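Local atomic coordinates of HmuY protein (Prevotella intermedia, PDB entry 6R2H), a protein that probably binds heme as a HmuY-like hemophore, and is captured here in its heme-free form. Residues 18-23 against 63-68; 67-72 against 77-82; 102-107 against 155-160. All coordinates share one frame; numbering follows the deposited sequence.

Contact 1: residues 18-23 against 63-68; sequences WIYIDL and ADLPKK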
loop_
_atom_site.group_PDB
_atom_site.type_symbol
_atom_site.label_atom_id
_atom_site.label_comp_id
_atom_site.label_asym_id
_atom_site.label_seq_id
_atom_site.Cartn_x
_atom_site.Cartn_y
_atom_site.Cartn_z
ATOM N N TRP A 18 3.735 4.554 7.412
ATOM C CA TRP A 18 3.259 4.669 6.049
ATOM C C TRP A 18 4.230 5.548 5.265
ATOM O O TRP A 18 4.897 6.410 5.828
ATOM C CB TRP A 18 1.876 5.328 6.049
ATOM C CG TRP A 18 0.728 4.459 6.454
ATOM C CD1 TRP A 18 0.247 4.255 7.716
ATOM C CD2 TRP A 18 -0.110 3.681 5.575
ATOM N NE1 TRP A 18 -0.831 3.404 7.686
ATOM C CE2 TRP A 18 -1.072 3.035 6.388
ATOM C CE3 TRP A 18 -0.130 3.451 4.190
ATOM C CZ2 TRP A 18 -2.044 2.189 5.857
ATOM C CZ3 TRP A 18 -1.096 2.619 3.667
ATOM C CH2 TRP A 18 -2.037 1.994 4.491
ATOM N N ILE A 19 4.271 5.356 3.946
ATOM C CA ILE A 19 4.753 6.403 3.059
ATOM C C ILE A 19 3.580 6.901 2.214
ATOM O O ILE A 19 2.720 6.117 1.820
ATOM C CB ILE A 19 5.940 5.928 2.203
ATOM C CG1 ILE A 19 5.553 4.820 1.219
ATOM C CG2 ILE A 19 7.115 5.528 3.080
ATOM C CD1 ILE A 19 6.602 4.536 0.170
ATOM N N TYR A 20 3.555 8.212 1.953
ATOM C CA TYR A 20 2.514 8.865 1.175
ATOM C C TYR A 20 3.149 9.499 -0.059
ATOM O O TYR A 20 4.017 10.364 0.071
ATOM C CB TYR A 20 1.772 9.899 2.029
ATOM C CG TYR A 20 0.973 9.316 3.169
ATOM C CD1 TYR A 20 1.568 9.062 4.398
ATOM C CD2 TYR A 20 -0.376 9.016 3.028
ATOM C CE1 TYR A 20 0.841 8.528 5.454
ATOM C CE2 TYR A 20 -1.119 8.487 4.076
ATOM C CZ TYR A 20 -0.505 8.240 5.296
ATOM O OH TYR A 20 -1.210 7.711 6.338
ATOM N N ILE A 21 2.717 9.058 -1.252
ATOM C CA ILE A 21 3.375 9.491 -2.479
ATOM C C ILE A 21 2.485 10.430 -3.278
ATOM O O ILE A 21 1.358 10.085 -3.611
ATOM C CB ILE A 21 3.831 8.298 -3.327
ATOM C CG1 ILE A 21 4.656 7.334 -2.474
ATOM C CG2 ILE A 21 4.603 8.786 -4.547
ATOM C CD1 ILE A 21 4.825 5.962 -3.054
ATOM N N ASP A 22 3.029 11.607 -3.592
ATOM C CA ASP A 22 2.433 12.517 -4.558
ATOM C C ASP A 22 2.945 12.132 -5.940
ATOM O O ASP A 22 4.113 12.350 -6.251
ATOM C CB ASP A 22 2.811 13.967 -4.253
ATOM C CG ASP A 22 2.203 14.970 -5.212
ATOM O OD1 ASP A 22 1.672 14.555 -6.263
ATOM O OD2 ASP A 22 2.231 16.172 -4.871
ATOM N N LEU A 23 2.072 11.563 -6.774
ATOM C CA LEU A 23 2.543 10.986 -8.027
ATOM C C LEU A 23 2.966 12.092 -8.995
ATOM O O LEU A 23 3.862 11.891 -9.812
ATOM C CB LEU A 23 1.480 10.050 -8.610
ATOM C CG LEU A 23 1.439 8.649 -7.985
ATOM C CD1 LEU A 23 0.345 7.807 -8.605
ATOM C CD2 LEU A 23 2.779 7.913 -8.081
ATOM N N ALA A 63 -7.199 14.362 9.339
ATOM C CA ALA A 63 -6.813 15.752 9.175
ATOM C C ALA A 63 -5.299 15.914 9.305
ATOM O O ALA A 63 -4.748 16.900 8.819
ATOM C CB ALA A 63 -7.557 16.611 10.160
ATOM N N ASP A 64 -4.624 14.949 9.936
ATOM C CA ASP A 64 -3.186 15.057 10.157
ATOM C C ASP A 64 -2.385 14.457 8.997
ATOM O O ASP A 64 -1.160 14.565 8.984
ATOM C CB ASP A 64 -2.733 14.382 11.456
ATOM C CG ASP A 64 -3.501 14.789 12.693
ATOM O OD1 ASP A 64 -4.704 14.486 12.754
ATOM O OD2 ASP A 64 -2.883 15.369 13.597
ATOM N N LEU A 65 -3.072 13.824 8.033
ATOM C CA LEU A 65 -2.424 13.155 6.913
ATOM C C LEU A 65 -1.674 14.175 6.061
ATOM O O LEU A 65 -2.081 15.335 5.982
ATOM C CB LEU A 65 -3.482 12.410 6.088
ATOM C CG LEU A 65 -4.017 11.133 6.745
ATOM C CD1 LEU A 65 -4.895 10.319 5.803
ATOM C CD2 LEU A 65 -2.874 10.275 7.268
ATOM N N PRO A 66 -0.542 13.794 5.417
ATOM C CA PRO A 66 0.148 14.682 4.483
ATOM C C PRO A 66 -0.822 15.304 3.480
ATOM O O PRO A 66 -1.881 14.743 3.177
ATOM C CB PRO A 66 1.182 13.770 3.810
ATOM C CG PRO A 66 1.473 12.737 4.871
ATOM C CD PRO A 66 0.155 12.508 5.576
ATOM N N LYS A 67 -0.432 16.484 2.992
ATOM C CA LYS A 67 -1.346 17.412 2.357
ATOM C C LYS A 67 -1.649 16.932 0.943
ATOM O O LYS A 67 -2.790 16.999 0.495
ATOM C CB LYS A 67 -0.691 18.793 2.261
ATOM C CG LYS A 67 -0.510 19.570 3.559
ATOM C CD LYS A 67 -1.803 20.040 4.176
ATOM C CE LYS A 67 -1.550 20.793 5.466
ATOM N NZ LYS A 67 -2.781 20.929 6.278
ATOM N N LYS A 68 -0.596 16.483 0.255
ATOM C CA LYS A 68 -0.668 16.091 -1.139
ATOM C C LYS A 68 -0.129 14.671 -1.288
ATOM O O LYS A 68 1.075 14.440 -1.159
ATOM C CB LYS A 68 0.054 17.122 -2.019
ATOM C CG LYS A 68 -0.779 18.366 -2.306
ATOM C CD LYS A 68 -0.014 19.506 -2.936
ATOM C CE LYS A 68 -0.700 20.843 -2.731
ATOM N NZ LYS A 68 0.243 21.979 -2.873
#
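Tyr20 and Asp22 meet Leu65, Pro66 and Lys68 of the loop between strands 50-56 and 71-74. The loop packs here against strand 17-21 of the four-stranded antiparallel sheet. No hydrogen bond joins the two segments. Trp18, further back on the strand, offers one indole face to the Tyr20 hydroxyl; its NE1 is bonded to Glu33. Tyr20 has the largest share of the contact. Its CG stands anti to the carbonyl carbon (chi1 -66°), which sets the ring beside Leu65 and Pro66. Pro66 lies over one ring face, with CD 4.0 Å from the centroid of the Tyr20 ring. This is a CH-pi contact, only 13° off the ring normal. Pro66 CG reaches further back, 3.7 Å from Tyr20 CD1. Leu65 serves the other end of the ring. Leu65 CD2 approaches obliquely, 3.2 Å from Tyr20 OH, a close packing contact. Trp69, just after the loop segment, adds an edge-to-face contact with the Tyr20 ring. Pro66 also touches Glu29 and Gln31 of strand 28-32, so the loop spans two neighbouring strands. Asp22 follows, with CG anti to its own N (chi1 -179°), which carries Asp22 OD2 to 3.7 Å from Lys68 CB. Its OD1 accepts a hydrogen bond from Glu24 N and lies close to the Asp70 carboxylate, which may raise the pKa of one of the two acids. Asp22 CB packs 3.6 Å from Lys68 O. The Asp22 and Lys68 side chains run alongside each other in the same direction. Asp22 OD2 and Lys68 NZ are 6.5 Å apart, too far for a salt bridge.

Contact 2: residues 67-72 against 77-82; sequences KKWDIA and DARTNN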
loop_
_atom_site.group_PDB
_atom_site.type_symbol
_atom_site.label_atom_id
_atom_site.label_comp_id
_atom_site.label_asym_id
_atom_site.label_seq_id
_atom_site.Cartn_x
_atom_site.Cartn_y
_atom_site.Cartn_z
ATOM N N LYS A 67 -0.432 16.484 2.992
ATOM C CA LYS A 67 -1.346 17.412 2.357
ATOM C C LYS A 67 -1.649 16.932 0.943
ATOM O O LYS A 67 -2.790 16.999 0.495
ATOM C CB LYS A 67 -0.691 18.793 2.261
ATOM C CG LYS A 67 -0.510 19.570 3.559
ATOM C CD LYS A 67 -1.803 20.040 4.176
ATOM C CE LYS A 67 -1.550 20.793 5.466
ATOM N NZ LYS A 67 -2.781 20.929 6.278
ATOM N N LYS A 68 -0.596 16.483 0.255
ATOM C CA LYS A 68 -0.668 16.091 -1.139
ATOM C C LYS A 68 -0.129 14.671 -1.288
ATOM O O LYS A 68 1.075 14.440 -1.159
ATOM C CB LYS A 68 0.054 17.122 -2.019
ATOM C CG LYS A 68 -0.779 18.366 -2.306
ATOM C CD LYS A 68 -0.014 19.506 -2.936
ATOM C CE LYS A 68 -0.700 20.843 -2.731
ATOM N NZ LYS A 68 0.243 21.979 -2.873
ATOM N N TRP A 69 -1.036 13.733 -1.585
ATOM C CA TRP A 69 -0.649 12.364 -1.874
ATOM C C TRP A 69 -1.725 11.714 -2.730
ATOM O O TRP A 69 -2.871 12.141 -2.704
ATOM C CB TRP A 69 -0.382 11.576 -0.576
ATOM C CG TRP A 69 -1.598 11.374 0.284
ATOM C CD1 TRP A 69 -2.177 12.273 1.137
ATOM C CD2 TRP A 69 -2.407 10.184 0.363
ATOM N NE1 TRP A 69 -3.274 11.726 1.748
ATOM C CE2 TRP A 69 -3.438 10.443 1.293
ATOM C CE3 TRP A 69 -2.355 8.926 -0.254
ATOM C CZ2 TRP A 69 -4.406 9.488 1.610
ATOM C CZ3 TRP A 69 -3.304 7.979 0.069
ATOM C CH2 TRP A 69 -4.321 8.261 0.987
ATOM N N ASP A 70 -1.338 10.652 -3.453
ATOM C CA ASP A 70 -2.229 9.925 -4.342
ATOM C C ASP A 70 -2.370 8.481 -3.867
ATOM O O ASP A 70 -3.491 7.970 -3.793
ATOM C CB ASP A 70 -1.737 10.023 -5.785
ATOM C CG ASP A 70 -1.667 11.458 -6.255
ATOM O OD1 ASP A 70 -2.725 12.128 -6.210
ATOM O OD2 ASP A 70 -0.541 11.899 -6.620
ATOM N N ILE A 71 -1.219 7.848 -3.575
ATOM C CA ILE A 71 -1.167 6.474 -3.096
ATOM C C ILE A 71 -0.223 6.396 -1.896
ATOM O O ILE A 71 0.653 7.252 -1.720
ATOM C CB ILE A 71 -0.775 5.464 -4.200
ATOM C CG1 ILE A 71 0.667 5.658 -4.683
ATOM C CG2 ILE A 71 -1.775 5.491 -5.336
ATOM C CD1 ILE A 71 1.153 4.652 -5.709
ATOM N N ALA A 72 -0.406 5.333 -1.099
ATOM C CA ALA A 72 0.316 5.153 0.149
ATOM C C ALA A 72 0.598 3.672 0.382
ATOM O O ALA A 72 -0.175 2.812 -0.039
ATOM C CB ALA A 72 -0.439 5.792 1.295
ATOM N N ASP A 77 0.943 -3.341 2.101
ATOM C CA ASP A 77 -0.423 -2.852 1.989
ATOM C C ASP A 77 -0.449 -1.527 1.228
ATOM O O ASP A 77 0.455 -0.709 1.367
ATOM C CB ASP A 77 -1.063 -2.636 3.362
ATOM C CG ASP A 77 -0.834 -3.774 4.336
ATOM O OD1 ASP A 77 -1.278 -4.888 4.037
ATOM O OD2 ASP A 77 -0.201 -3.533 5.374
ATOM N N ALA A 78 -1.532 -1.310 0.472
ATOM C CA ALA A 78 -1.691 -0.148 -0.389
ATOM C C ALA A 78 -3.027 0.547 -0.130
ATOM O O ALA A 78 -4.061 -0.096 0.058
ATOM C CB ALA A 78 -1.591 -0.564 -1.835
ATOM N N ARG A 79 -2.986 1.882 -0.159
ATOM C CA ARG A 79 -4.161 2.722 -0.004
ATOM C C ARG A 79 -4.074 3.840 -1.034
ATOM O O ARG A 79 -2.978 4.250 -1.410
ATOM C CB ARG A 79 -4.159 3.331 1.399
ATOM C CG ARG A 79 -5.417 4.096 1.769
ATOM C CD ARG A 79 -5.141 4.811 3.069
ATOM N NE ARG A 79 -6.283 5.494 3.661
ATOM C CZ ARG A 79 -6.187 6.276 4.736
ATOM N NH1 ARG A 79 -5.010 6.458 5.319
ATOM N NH2 ARG A 79 -7.262 6.881 5.219
ATOM N N THR A 80 -5.234 4.324 -1.487
ATOM C CA THR A 80 -5.283 5.431 -2.427
ATOM C C THR A 80 -6.038 6.589 -1.784
ATOM O O THR A 80 -6.851 6.398 -0.876
ATOM C CB THR A 80 -5.909 5.027 -3.773
ATOM O OG1 THR A 80 -7.316 4.885 -3.554
ATOM C CG2 THR A 80 -5.357 3.737 -4.346
ATOM N N ASN A 81 -5.726 7.796 -2.265
ATOM C CA ASN A 81 -6.429 9.005 -1.890
ATOM C C ASN A 81 -7.606 9.188 -2.844
ATOM O O ASN A 81 -7.486 9.883 -3.853
ATOM C CB ASN A 81 -5.477 10.199 -1.933
ATOM C CG ASN A 81 -6.081 11.427 -1.296
ATOM O OD1 ASN A 81 -7.243 11.412 -0.909
ATOM N ND2 ASN A 81 -5.308 12.489 -1.183
ATOM N N ASN A 82 -8.723 8.519 -2.530
ATOM C CA ASN A 82 -9.956 8.608 -3.292
ATOM C C ASN A 82 -9.735 8.119 -4.736
ATOM O O ASN A 82 -10.097 8.796 -5.706
ATOM C CB ASN A 82 -10.561 10.001 -3.101
ATOM C CG ASN A 82 -12.076 10.034 -3.063
ATOM O OD1 ASN A 82 -12.745 9.000 -2.994
ATOM N ND2 ASN A 82 -12.633 11.234 -3.105
HETATM O O HOH W 1 -5.367 15.132 0.449
#
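Residues 67-72 and 77-82 pair as the two arms of an antiparallel beta hairpin, strands 71-74 and 77-80, at one side of the four-stranded sheet. Ala72 and Arg79 form a hydrogen-bonded pair. Ala72 N donates to Arg79 O at 2.8 Å, and Arg79 N donates to Ala72 O at 3.0 Å. Ile71 and Thr80 form the adjacent non-hydrogen-bonded pair, and their CG2 methyls meet at 4.1 Å. The pairing goes on past the strand ends through Asn81. Asn81 N donates to Asp70 O at 2.7 Å, from above the carbonyl plane. Asn81 ND2 bonds to Trp69 O at 2.9 Å, with Trp69 O near the amide plane. A water accepts a second bond from ND2 and donates to Lys67 O. These bonds hold the amide nearly flat over the indole, the two planes 18° apart. Asn81 CB sits 3.5 Å above the centroid of the six-membered ring of Trp69, a CH-pi contact. Trp69 reaches this place with CG between its backbone N and carbonyl carbon (chi1 66°). The far rim of the ring, at CH2, lies over one face of the Arg79 guanidinium and 4.1 Å from Arg79 CD. Asp70 turns its carboxylate elsewhere, to Leu23 N and a bound glycerol. Asp70 and Ile71 both face Ile21 on strand 17-21, so the hairpin arm enters the sheet through a classic beta bulge.

Contact 3: residues 102-107 against 155-160; sequences GNYVAD and VFAVKF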
loop_
_atom_site.group_PDB
_atom_site.type_symbol
_atom_site.label_atom_id
_atom_site.label_comp_id
_atom_site.label_asym_id
_atom_site.label_seq_id
_atom_site.Cartn_x
_atom_site.Cartn_y
_atom_site.Cartn_z
ATOM N N GLY A 102 -12.803 -1.205 -17.717
ATOM C CA GLY A 102 -12.772 -2.411 -16.904
ATOM C C GLY A 102 -13.348 -2.176 -15.510
ATOM O O GLY A 102 -13.994 -1.159 -15.269
ATOM N N ASN A 103 -13.110 -3.129 -14.605
ATOM C CA ASN A 103 -13.699 -3.060 -13.280
ATOM C C ASN A 103 -12.694 -2.489 -12.285
ATOM O O ASN A 103 -11.809 -3.194 -11.794
ATOM C CB ASN A 103 -14.352 -4.388 -12.884
ATOM C CG ASN A 103 -15.452 -4.751 -13.860
ATOM O OD1 ASN A 103 -15.661 -5.923 -14.165
ATOM N ND2 ASN A 103 -16.143 -3.747 -14.384
ATOM N N TYR A 104 -12.849 -1.191 -12.013
ATOM C CA TYR A 104 -11.958 -0.471 -11.122
ATOM C C TYR A 104 -12.403 -0.692 -9.673
ATOM O O TYR A 104 -13.600 -0.698 -9.395
ATOM C CB TYR A 104 -11.893 0.989 -11.572
ATOM C CG TYR A 104 -11.017 1.203 -12.777
ATOM C CD1 TYR A 104 -11.445 0.850 -14.049
ATOM C CD2 TYR A 104 -9.759 1.774 -12.656
ATOM C CE1 TYR A 104 -10.640 1.036 -15.164
ATOM C CE2 TYR A 104 -8.948 1.991 -13.759
ATOM C CZ TYR A 104 -9.391 1.614 -15.015
ATOM O OH TYR A 104 -8.590 1.805 -16.095
ATOM N N VAL A 105 -11.435 -0.875 -8.761
ATOM C CA VAL A 105 -11.744 -1.237 -7.382
ATOM C C VAL A 105 -11.439 -0.077 -6.438
ATOM O O VAL A 105 -10.315 0.417 -6.444
ATOM C CB VAL A 105 -10.983 -2.503 -6.943
ATOM C CG1 VAL A 105 -11.445 -2.945 -5.559
ATOM C CG2 VAL A 105 -11.099 -3.634 -7.959
ATOM N N ALA A 106 -12.428 0.323 -5.617
ATOM C CA ALA A 106 -12.264 1.364 -4.606
ATOM C C ALA A 106 -11.629 0.787 -3.337
ATOM O O ALA A 106 -11.614 -0.428 -3.149
ATOM C CB ALA A 106 -13.603 1.998 -4.292
ATOM N N ASP A 107 -11.108 1.670 -2.473
ATOM C CA ASP A 107 -10.592 1.266 -1.169
ATOM C C ASP A 107 -11.746 0.787 -0.291
ATOM O O ASP A 107 -12.855 1.300 -0.391
ATOM C CB ASP A 107 -9.813 2.393 -0.480
ATOM C CG ASP A 107 -8.527 2.799 -1.182
ATOM O OD1 ASP A 107 -8.393 2.489 -2.384
ATOM O OD2 ASP A 107 -7.685 3.462 -0.527
ATOM N N VAL A 155 0.774 -3.737 -15.328
ATOM C CA VAL A 155 0.543 -2.314 -15.156
ATOM C C VAL A 155 -0.783 -2.146 -14.422
ATOM O O VAL A 155 -1.779 -2.741 -14.816
ATOM C CB VAL A 155 0.564 -1.548 -16.497
ATOM C CG1 VAL A 155 0.228 -0.079 -16.298
ATOM C CG2 VAL A 155 1.901 -1.686 -17.216
ATOM N N PHE A 156 -0.767 -1.356 -13.345
ATOM C CA PHE A 156 -1.973 -0.999 -12.622
ATOM C C PHE A 156 -2.468 0.351 -13.135
ATOM O O PHE A 156 -1.688 1.293 -13.248
ATOM C CB PHE A 156 -1.695 -0.927 -11.115
ATOM C CG PHE A 156 -1.435 -2.261 -10.473
ATOM C CD1 PHE A 156 -0.192 -2.866 -10.570
ATOM C CD2 PHE A 156 -2.445 -2.917 -9.785
ATOM C CE1 PHE A 156 0.034 -4.104 -9.986
ATOM C CE2 PHE A 156 -2.222 -4.157 -9.210
ATOM C CZ PHE A 156 -0.981 -4.745 -9.308
ATOM N N ALA A 157 -3.773 0.440 -13.414
ATOM C CA ALA A 157 -4.428 1.682 -13.791
ATOM C C ALA A 157 -5.148 2.258 -12.578
ATOM O O ALA A 157 -5.817 1.517 -11.865
ATOM C CB ALA A 157 -5.400 1.411 -14.913
ATOM N N VAL A 158 -4.990 3.574 -12.349
ATOM C CA VAL A 158 -5.568 4.283 -11.209
ATOM C C VAL A 158 -6.269 5.561 -11.687
ATOM O O VAL A 158 -5.625 6.413 -12.305
ATOM C CB VAL A 158 -4.513 4.621 -10.131
ATOM C CG1 VAL A 158 -5.150 4.831 -8.769
ATOM C CG2 VAL A 158 -3.436 3.560 -10.029
ATOM N N LYS A 159 -7.576 5.669 -11.380
ATOM C CA LYS A 159 -8.422 6.831 -11.624
ATOM C C LYS A 159 -8.669 7.526 -10.286
ATOM O O LYS A 159 -9.093 6.873 -9.331
ATOM C CB LYS A 159 -9.856 6.392 -11.948
ATOM C CG LYS A 159 -10.231 5.973 -13.363
ATOM C CD LYS A 159 -11.470 5.074 -13.324
ATOM C CE LYS A 159 -12.281 4.979 -14.603
ATOM N NZ LYS A 159 -13.345 6.017 -14.649
ATOM N N PHE A 160 -8.462 8.849 -10.237
ATOM C CA PHE A 160 -8.728 9.606 -9.021
ATOM C C PHE A 160 -9.948 10.508 -9.216
ATOM O O PHE A 160 -10.176 11.033 -10.305
ATOM C CB PHE A 160 -7.497 10.410 -8.596
ATOM C CG PHE A 160 -6.257 9.586 -8.352
ATOM C CD1 PHE A 160 -6.082 8.883 -7.166
ATOM C CD2 PHE A 160 -5.261 9.508 -9.322
ATOM C CE1 PHE A 160 -4.943 8.114 -6.977
ATOM C CE2 PHE A 160 -4.122 8.743 -9.125
ATOM C CZ PHE A 160 -3.958 8.059 -7.943
#
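The ring of Tyr104 lies across the side chain of Lys159, the two running at about a right angle. Lys159 CD sits over one ring face, 3.9 Å from the centroid of the Tyr104 ring and 16° off the normal. It is displaced toward the CG and CD2 rim, with Lys159 CD 3.8 Å from Tyr104 CD2. This is a CH-pi contact made by the middle of the lysine chain. Beyond CD the chain bends (chi4 -90°), leaving Lys159 NZ above the same face, 5.6 Å from the centroid of the Tyr104 ring. At that length the cation-pi attraction is weak at most. The hydroxyl end of the ring meets Ala157 instead. Tyr104 OH is 3.4 Å from Ala157 CB, and Tyr104 CE2 is 3.8 Å from the same methyl. The hydroxyl donates its hydrogen bond to Pro100 O, which helps to fix where the ring end lies. Strand 83-87 runs between the two segments in the nine-stranded antiparallel sheet. Tyr104, just ahead of strand 105-115, therefore reaches over its neighbour, touching Glu84 and Leu86 on the way to strand 155-160. Leu99 packs on both Tyr104 and Lys159. With no hydrogen bond or salt bridge between the segments, the contact rests mainly on dispersion: the aliphatic part of an exposed lysine and an alanine methyl shield a partly exposed aromatic ring.

Along the chain, contact 2 starts on Lys67 and Lys68, where contact 1 ends, and contact 3 follows both. Contacts 1 and 2 have centres about 7 Å apart and share the four-stranded sheet, in which strands 17-21 and 71-74 are neighbours. Backbone bonding of Ile21 O to Asp70 N ties them together. Contact 3 belongs to the nine-stranded sheet, its centre about 13 Å from the centre of contact 2 and about 19 Å from that of contact 1. Thr80 N bonds to Asp107 OD2, and Phe160 packs on Asp70 and Asn81. Contact 2 thus bridges the two sheets of this mostly beta, HmuY-family protein.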